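Local coordinates for protein neurotoxin (Clostridium botulinum, PDB 2QN0) that acts as the zinc-dependent protease light chain of botulinum neurotoxin type C1, whose targets are probably SNARE proteins of the nerve terminal, at residues 107-112 / 351-356; 160-163 / 168-171; 190-195 / 228-233. All coordinates share one frame; numbering follows the deposited sequence.

Contact 1. Residues 107-112 / 351-356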
# COMPACT_ATOMS: atom_id res chain seq x y z
N ILE A 107 -9.25 0.67 5.75
CA ILE A 107 -9.82 -0.08 4.63
C ILE A 107 -11.03 0.65 4.04
O ILE A 107 -11.20 0.72 2.82
CB ILE A 107 -10.24 -1.50 5.08
CG1 ILE A 107 -8.99 -2.28 5.50
CG2 ILE A 107 -10.95 -2.22 3.94
CD1 ILE A 107 -9.28 -3.63 6.17
N TYR A 108 -11.87 1.20 4.91
CA TYR A 108 -13.05 1.92 4.46
C TYR A 108 -12.66 3.08 3.54
O TYR A 108 -13.20 3.23 2.45
CB TYR A 108 -13.83 2.46 5.65
CG TYR A 108 -14.99 3.35 5.25
CD1 TYR A 108 -16.17 2.80 4.75
CD2 TYR A 108 -14.89 4.74 5.32
CE1 TYR A 108 -17.22 3.62 4.33
CE2 TYR A 108 -15.93 5.56 4.90
CZ TYR A 108 -17.09 4.99 4.40
OH TYR A 108 -18.12 5.81 3.97
N ARG A 109 -11.72 3.89 3.99
CA ARG A 109 -11.30 5.04 3.19
C ARG A 109 -10.69 4.63 1.86
O ARG A 109 -11.07 5.16 0.81
CB ARG A 109 -10.32 5.90 3.99
CG ARG A 109 -10.93 6.46 5.26
CD ARG A 109 -10.04 7.49 5.93
NE ARG A 109 -10.57 7.86 7.24
CZ ARG A 109 -10.13 8.87 7.97
NH1 ARG A 109 -9.14 9.64 7.53
NH2 ARG A 109 -10.67 9.11 9.16
N LEU A 110 -9.74 3.70 1.88
CA LEU A 110 -9.10 3.26 0.65
C LEU A 110 -10.06 2.58 -0.33
O LEU A 110 -9.86 2.65 -1.54
CB LEU A 110 -7.95 2.30 0.97
CG LEU A 110 -6.70 2.94 1.57
CD1 LEU A 110 -5.69 1.85 1.93
CD2 LEU A 110 -6.09 3.91 0.56
N SER A 111 -11.09 1.93 0.19
CA SER A 111 -12.03 1.22 -0.67
C SER A 111 -13.26 2.02 -1.05
O SER A 111 -14.05 1.57 -1.88
CB SER A 111 -12.48 -0.08 0.00
OG SER A 111 -13.30 0.18 1.13
N THR A 112 -13.41 3.21 -0.47
CA THR A 112 -14.57 4.05 -0.75
C THR A 112 -14.25 5.37 -1.45
O THR A 112 -14.87 5.71 -2.45
CB THR A 112 -15.34 4.36 0.55
OG1 THR A 112 -15.70 3.14 1.19
CG2 THR A 112 -16.60 5.16 0.24
N TYR A 351 -5.28 16.29 7.35
CA TYR A 351 -3.86 16.13 7.05
C TYR A 351 -3.14 15.44 8.20
O TYR A 351 -2.28 14.59 7.98
CB TYR A 351 -3.21 17.49 6.78
CG TYR A 351 -1.84 17.39 6.15
CD1 TYR A 351 -1.70 17.25 4.77
CD2 TYR A 351 -0.69 17.41 6.93
CE1 TYR A 351 -0.44 17.14 4.18
CE2 TYR A 351 0.58 17.30 6.35
CZ TYR A 351 0.69 17.16 4.98
OH TYR A 351 1.94 17.05 4.41
N ASN A 352 -3.48 15.81 9.44
CA ASN A 352 -2.85 15.20 10.60
C ASN A 352 -3.18 13.72 10.68
O ASN A 352 -2.31 12.90 10.99
CB ASN A 352 -3.29 15.90 11.89
CG ASN A 352 -2.61 15.33 13.11
OD1 ASN A 352 -3.22 14.63 13.91
ND2 ASN A 352 -1.32 15.62 13.25
N GLU A 353 -4.43 13.37 10.42
CA GLU A 353 -4.85 11.97 10.44
C GLU A 353 -4.03 11.15 9.45
O GLU A 353 -3.47 10.11 9.79
CB GLU A 353 -6.32 11.85 10.06
CG GLU A 353 -7.31 12.11 11.17
CD GLU A 353 -8.74 12.10 10.68
OE1 GLU A 353 -9.04 11.29 9.78
OE2 GLU A 353 -9.55 12.90 11.19
N LEU A 354 -3.98 11.64 8.21
CA LEU A 354 -3.28 10.95 7.13
C LEU A 354 -1.77 10.80 7.29
O LEU A 354 -1.19 9.85 6.77
CB LEU A 354 -3.56 11.67 5.80
CG LEU A 354 -5.03 11.75 5.39
CD1 LEU A 354 -5.15 12.58 4.12
CD2 LEU A 354 -5.57 10.34 5.16
N THR A 355 -1.14 11.72 8.02
CA THR A 355 0.31 11.68 8.19
C THR A 355 0.84 11.31 9.57
O THR A 355 2.00 10.93 9.69
CB THR A 355 0.93 13.04 7.81
OG1 THR A 355 0.36 14.07 8.62
CG2 THR A 355 0.68 13.36 6.34
N GLN A 356 0.00 11.43 10.59
CA GLN A 356 0.46 11.12 11.94
C GLN A 356 -0.35 10.11 12.74
O GLN A 356 0.14 9.61 13.75
CB GLN A 356 0.62 12.43 12.73
CG GLN A 356 1.69 13.33 12.12
CD GLN A 356 2.09 14.48 13.02
OE1 GLN A 356 2.14 14.34 14.24
NE2 GLN A 356 2.41 15.62 12.42
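R109 and E353 leave their helices in the same staggered position, CG lying opposite the carbonyl carbon and beside the backbone N (chi1 -61° in R109), and each side chain then runs out extended so that the charged ends meet between the helices. The length is needed: the closest CA atoms, those of R109 and L354, stand 10.7 Å apart. The two side chains meet at about a right angle. The arginine comes end-on and spends both terminal nitrogens on one oxygen, with NH1 and NH2 of R109 each 2.8 Å from OE1 of E353. Sharing one acceptor costs straightness, and both N-H...O angles are 143°. OE1 lies in the guanidinium plane, but the groups are not coplanar, their planes being 56° apart: NH1 arrives nearly along the C-O direction, while NH2 comes from the syn side, well out of the carboxylate plane. L354 adds a methyl beside this pair, its CD2 lying 4.3 Å from NH1 of R109. This is an interhelical salt bridge between helices far apart in sequence, and E105 on NE of R109 and R331 on OE2 of E353 extend it into a wider ionic network. M235 of helix 223-238 packs against both R109 and L354, placing this helix between 101-112 and 344-357; I107 rests on helix 80-97, and Y351 on helix 283-304.

Contact 2. Residues 160-163 / 168-171; sequences GPRE and PETS
The carboxylate of E169 lies over one face of the R162 guanidinium, and this stack is the close part of the contact. The two planes are only 15° apart, with OE1 of E169 displaced toward the rim. CD of E169 sits 3.5 Å from CZ of R162, and OE1 of E169 is 3.4 Å from NE of R162. The charges pair across this distance, but no N-H points at the oxygen, so this is a salt bridge without a hydrogen bond. E169 reaches the arginine because its CG stands anti to its backbone N (chi1 166°) and the rest of the chain runs out extended, crossing the equally extended R162 at about a right angle. The edge of the guanidinium is more loosely held, by way of a water. In the plane of the group, that water accepts from NH2 of R162 at 2.6 Å and donates to the backbone O of E169 at 3.2 Å, a one-molecule bridge between the loop and the strand. OG of S171 comes within 2.8 Å of NH2 of R162, but at an angle too poor for a hydrogen bond. The loop itself is held by R49, which donates to the carbonyls of P161 and R162. Strand 169-171 is an edge strand of the sheet, antiparallel to its neighbour 190-193, and the E169 side chain lies about 8 Å from the zinc; as in other zincins, this antiparallel edge strand probably borders the substrate cleft. An ion pair made by stacked charges, with a water tying the arginine to the strand backbone instead, should depend on electrostatics more than on precise bond direction.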
# COMPACT_ATOMS: atom_id res chain seq x y z
N GLY A 160 1.61 -9.16 -6.46
CA GLY A 160 2.70 -9.88 -5.85
C GLY A 160 3.94 -9.02 -6.00
O GLY A 160 3.89 -7.97 -6.65
N PRO A 161 5.07 -9.44 -5.43
CA PRO A 161 6.33 -8.69 -5.49
C PRO A 161 6.89 -8.44 -6.88
O PRO A 161 6.54 -9.12 -7.85
CB PRO A 161 7.30 -9.56 -4.68
CG PRO A 161 6.40 -10.35 -3.78
CD PRO A 161 5.25 -10.69 -4.68
N ARG A 162 7.77 -7.45 -6.96
CA ARG A 162 8.45 -7.13 -8.20
C ARG A 162 9.70 -8.01 -8.16
O ARG A 162 9.68 -9.08 -7.56
CB ARG A 162 8.83 -5.65 -8.25
CG ARG A 162 7.64 -4.69 -8.18
CD ARG A 162 8.06 -3.31 -8.65
NE ARG A 162 7.01 -2.30 -8.52
CZ ARG A 162 7.08 -1.09 -9.06
NH1 ARG A 162 8.15 -0.74 -9.76
NH2 ARG A 162 6.09 -0.22 -8.89
N GLU A 163 10.79 -7.55 -8.78
CA GLU A 163 12.02 -8.34 -8.80
C GLU A 163 12.53 -8.75 -7.41
O GLU A 163 12.77 -9.93 -7.16
CB GLU A 163 13.13 -7.58 -9.55
CG GLU A 163 12.94 -7.51 -11.07
CD GLU A 163 11.94 -6.45 -11.52
OE1 GLU A 163 11.34 -5.77 -10.65
OE2 GLU A 163 11.76 -6.28 -12.74
N PRO A 168 8.96 -4.48 -0.62
CA PRO A 168 7.60 -4.07 -0.97
C PRO A 168 7.61 -2.64 -1.49
O PRO A 168 8.39 -1.81 -1.02
CB PRO A 168 6.84 -4.22 0.35
CG PRO A 168 7.91 -4.07 1.39
CD PRO A 168 9.06 -4.82 0.81
N GLU A 169 6.76 -2.36 -2.47
CA GLU A 169 6.74 -1.04 -3.09
C GLU A 169 5.36 -0.60 -3.56
O GLU A 169 4.60 -1.39 -4.13
CB GLU A 169 7.73 -1.07 -4.26
CG GLU A 169 7.64 0.06 -5.26
CD GLU A 169 8.81 0.04 -6.22
OE1 GLU A 169 9.39 -1.05 -6.45
OE2 GLU A 169 9.16 1.12 -6.76
N THR A 170 5.03 0.66 -3.31
CA THR A 170 3.75 1.24 -3.72
C THR A 170 4.06 2.35 -4.71
O THR A 170 4.93 3.18 -4.46
CB THR A 170 3.00 1.85 -2.52
OG1 THR A 170 2.72 0.83 -1.56
CG2 THR A 170 1.70 2.50 -2.98
N SER A 171 3.34 2.38 -5.82
CA SER A 171 3.58 3.40 -6.84
C SER A 171 2.32 3.89 -7.53
O SER A 171 1.29 3.21 -7.51
CB SER A 171 4.51 2.84 -7.93
OG SER A 171 5.60 2.12 -7.38
O HOH W 1 4.41 -1.52 -7.34

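Contact 3. Residues 190-195 / 228-233. With ZN (zinc ion), chain B.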
# COMPACT_ATOMS: atom_id res chain seq x y z
N SER A 190 -3.17 3.54 -7.01
CA SER A 190 -1.92 3.03 -6.47
C SER A 190 -1.81 1.53 -6.71
O SER A 190 -2.80 0.81 -6.65
CB SER A 190 -1.82 3.25 -4.96
OG SER A 190 -1.68 4.61 -4.61
N ILE A 191 -0.60 1.06 -6.99
CA ILE A 191 -0.36 -0.37 -7.14
C ILE A 191 0.65 -0.71 -6.05
O ILE A 191 1.71 -0.08 -5.95
CB ILE A 191 0.24 -0.75 -8.51
CG1 ILE A 191 -0.84 -0.60 -9.60
CG2 ILE A 191 0.77 -2.19 -8.47
CD1 ILE A 191 -0.39 -1.02 -10.99
N ILE A 192 0.29 -1.67 -5.20
CA ILE A 192 1.15 -2.11 -4.11
C ILE A 192 1.67 -3.50 -4.47
O ILE A 192 0.88 -4.43 -4.62
CB ILE A 192 0.36 -2.21 -2.78
CG1 ILE A 192 -0.11 -0.82 -2.34
CG2 ILE A 192 1.23 -2.87 -1.70
CD1 ILE A 192 -0.99 -0.84 -1.08
N SER A 193 2.98 -3.64 -4.60
CA SER A 193 3.60 -4.94 -4.93
C SER A 193 4.24 -5.43 -3.65
O SER A 193 5.13 -4.79 -3.09
CB SER A 193 4.64 -4.76 -6.04
OG SER A 193 4.02 -4.22 -7.19
N ILE A 194 3.80 -6.60 -3.19
CA ILE A 194 4.26 -7.09 -1.90
C ILE A 194 3.97 -8.57 -1.64
O ILE A 194 3.17 -9.18 -2.33
CB ILE A 194 3.51 -6.27 -0.82
CG1 ILE A 194 4.00 -6.61 0.59
CG2 ILE A 194 2.01 -6.57 -0.94
CD1 ILE A 194 3.31 -5.76 1.65
N SER A 195 4.66 -9.11 -0.64
CA SER A 195 4.42 -10.48 -0.18
C SER A 195 4.69 -10.41 1.32
O SER A 195 5.81 -10.61 1.77
CB SER A 195 5.36 -11.49 -0.82
OG SER A 195 5.01 -12.79 -0.36
N MET A 228 0.10 -2.87 6.06
CA MET A 228 -0.48 -1.59 6.47
C MET A 228 0.47 -0.44 6.17
O MET A 228 0.03 0.66 5.85
CB MET A 228 -0.85 -1.61 7.95
CG MET A 228 -2.08 -2.46 8.25
SD MET A 228 -2.53 -2.51 9.99
CE MET A 228 -3.57 -1.05 10.12
N HIS A 229 1.77 -0.70 6.27
CA HIS A 229 2.76 0.34 5.97
C HIS A 229 2.55 0.80 4.52
O HIS A 229 2.52 2.00 4.24
CB HIS A 229 4.18 -0.20 6.15
CG HIS A 229 5.25 0.74 5.68
ND1 HIS A 229 6.02 1.48 6.55
CD2 HIS A 229 5.67 1.07 4.44
CE1 HIS A 229 6.87 2.22 5.87
NE2 HIS A 229 6.68 1.98 4.58
N GLU A 230 2.40 -0.15 3.60
CA GLU A 230 2.19 0.21 2.20
C GLU A 230 0.82 0.85 2.02
O GLU A 230 0.65 1.73 1.17
CB GLU A 230 2.31 -1.02 1.28
CG GLU A 230 3.70 -1.67 1.23
CD GLU A 230 4.83 -0.67 0.97
OE1 GLU A 230 4.68 0.20 0.07
OE2 GLU A 230 5.87 -0.76 1.65
N LEU A 231 -0.17 0.43 2.80
CA LEU A 231 -1.50 1.03 2.69
C LEU A 231 -1.42 2.51 3.07
O LEU A 231 -2.24 3.32 2.63
CB LEU A 231 -2.52 0.30 3.58
CG LEU A 231 -2.84 -1.15 3.16
CD1 LEU A 231 -3.87 -1.74 4.13
CD2 LEU A 231 -3.39 -1.17 1.73
N ASN A 232 -0.44 2.86 3.90
CA ASN A 232 -0.27 4.27 4.28
C ASN A 232 0.20 5.06 3.07
O ASN A 232 -0.23 6.20 2.86
CB ASN A 232 0.72 4.41 5.44
CG ASN A 232 0.17 3.86 6.74
OD1 ASN A 232 -1.04 3.72 6.89
ND2 ASN A 232 1.06 3.56 7.68
N HIS A 233 1.10 4.48 2.28
CA HIS A 233 1.55 5.17 1.07
C HIS A 233 0.33 5.35 0.17
O HIS A 233 0.15 6.40 -0.46
CB HIS A 233 2.61 4.36 0.33
CG HIS A 233 3.95 4.36 1.00
ND1 HIS A 233 4.61 5.53 1.33
CD2 HIS A 233 4.76 3.35 1.37
CE1 HIS A 233 5.77 5.23 1.88
NE2 HIS A 233 5.89 3.92 1.91
ZN ZN B . 7.36 2.70 2.73
O HOH W 2 7.68 1.06 1.49
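I192 puts both ends of its side chain against the helix: CG2 meets CB of E230 at 3.7 Å, and CD1 meets CD2 of L231 at the same 3.7 Å. Further along the chain, CD1 of I194 touches CG of E230 at 4.1 Å. I192 of the strand and I194 just past its end thus pack on the hydrocarbon part of a glutamate whose polar end has other work. E230 bends at its second torsion (chi2 -50°), turning the carboxylate toward the metal, and OE2 of E230 accepts from the zinc-bound water at 2.6 Å. That water, NE2 of H229 and NE2 of H233 each lie 2.1 Å from the zinc ion, and E269 supplies the remaining protein ligand. This is the HExxH motif of the zincin metalloproteases, carried on helix 223-238, with the glutamate between the histidines standing where its relatives have the residue that activates the water. A second shell orients these groups. T170 of strand 169-171 hydrogen-bonds OE1 of E230, leaving OE2 turned to the water, while E360 bonds ND1 of H229 and so fixes the rotation of that ring. N232 ties the far side of the helix to Y363 and to the backbone of A272. Behind L231 lie L106 and L110 of helix 101-112, and the strand itself is held in the sheet by strands 156-159 and 169-171.

Contacts 2 and 3 have centres 8 Å apart and share the mixed sheet, in which strands 169-171 and 190-193 are antiparallel neighbours; E169 O accepts from S193 N at 2.8 Å. Contact 1 lies on the helical side, its centre 13 Å from contact 3 and 21 Å from contact 2, and joins contact 3 where CD1 of L110 packs on CD2 of L231, 3.8 Å away. Along the chain, contact 2 closes before contact 3 opens, and both are nested within the long loop that contact 1 closes. The zinc-binding helix 223-238 is thus backed by the sheet at contact 3 and flanked by helices 101-112 and 344-357, which contact 1 ties together.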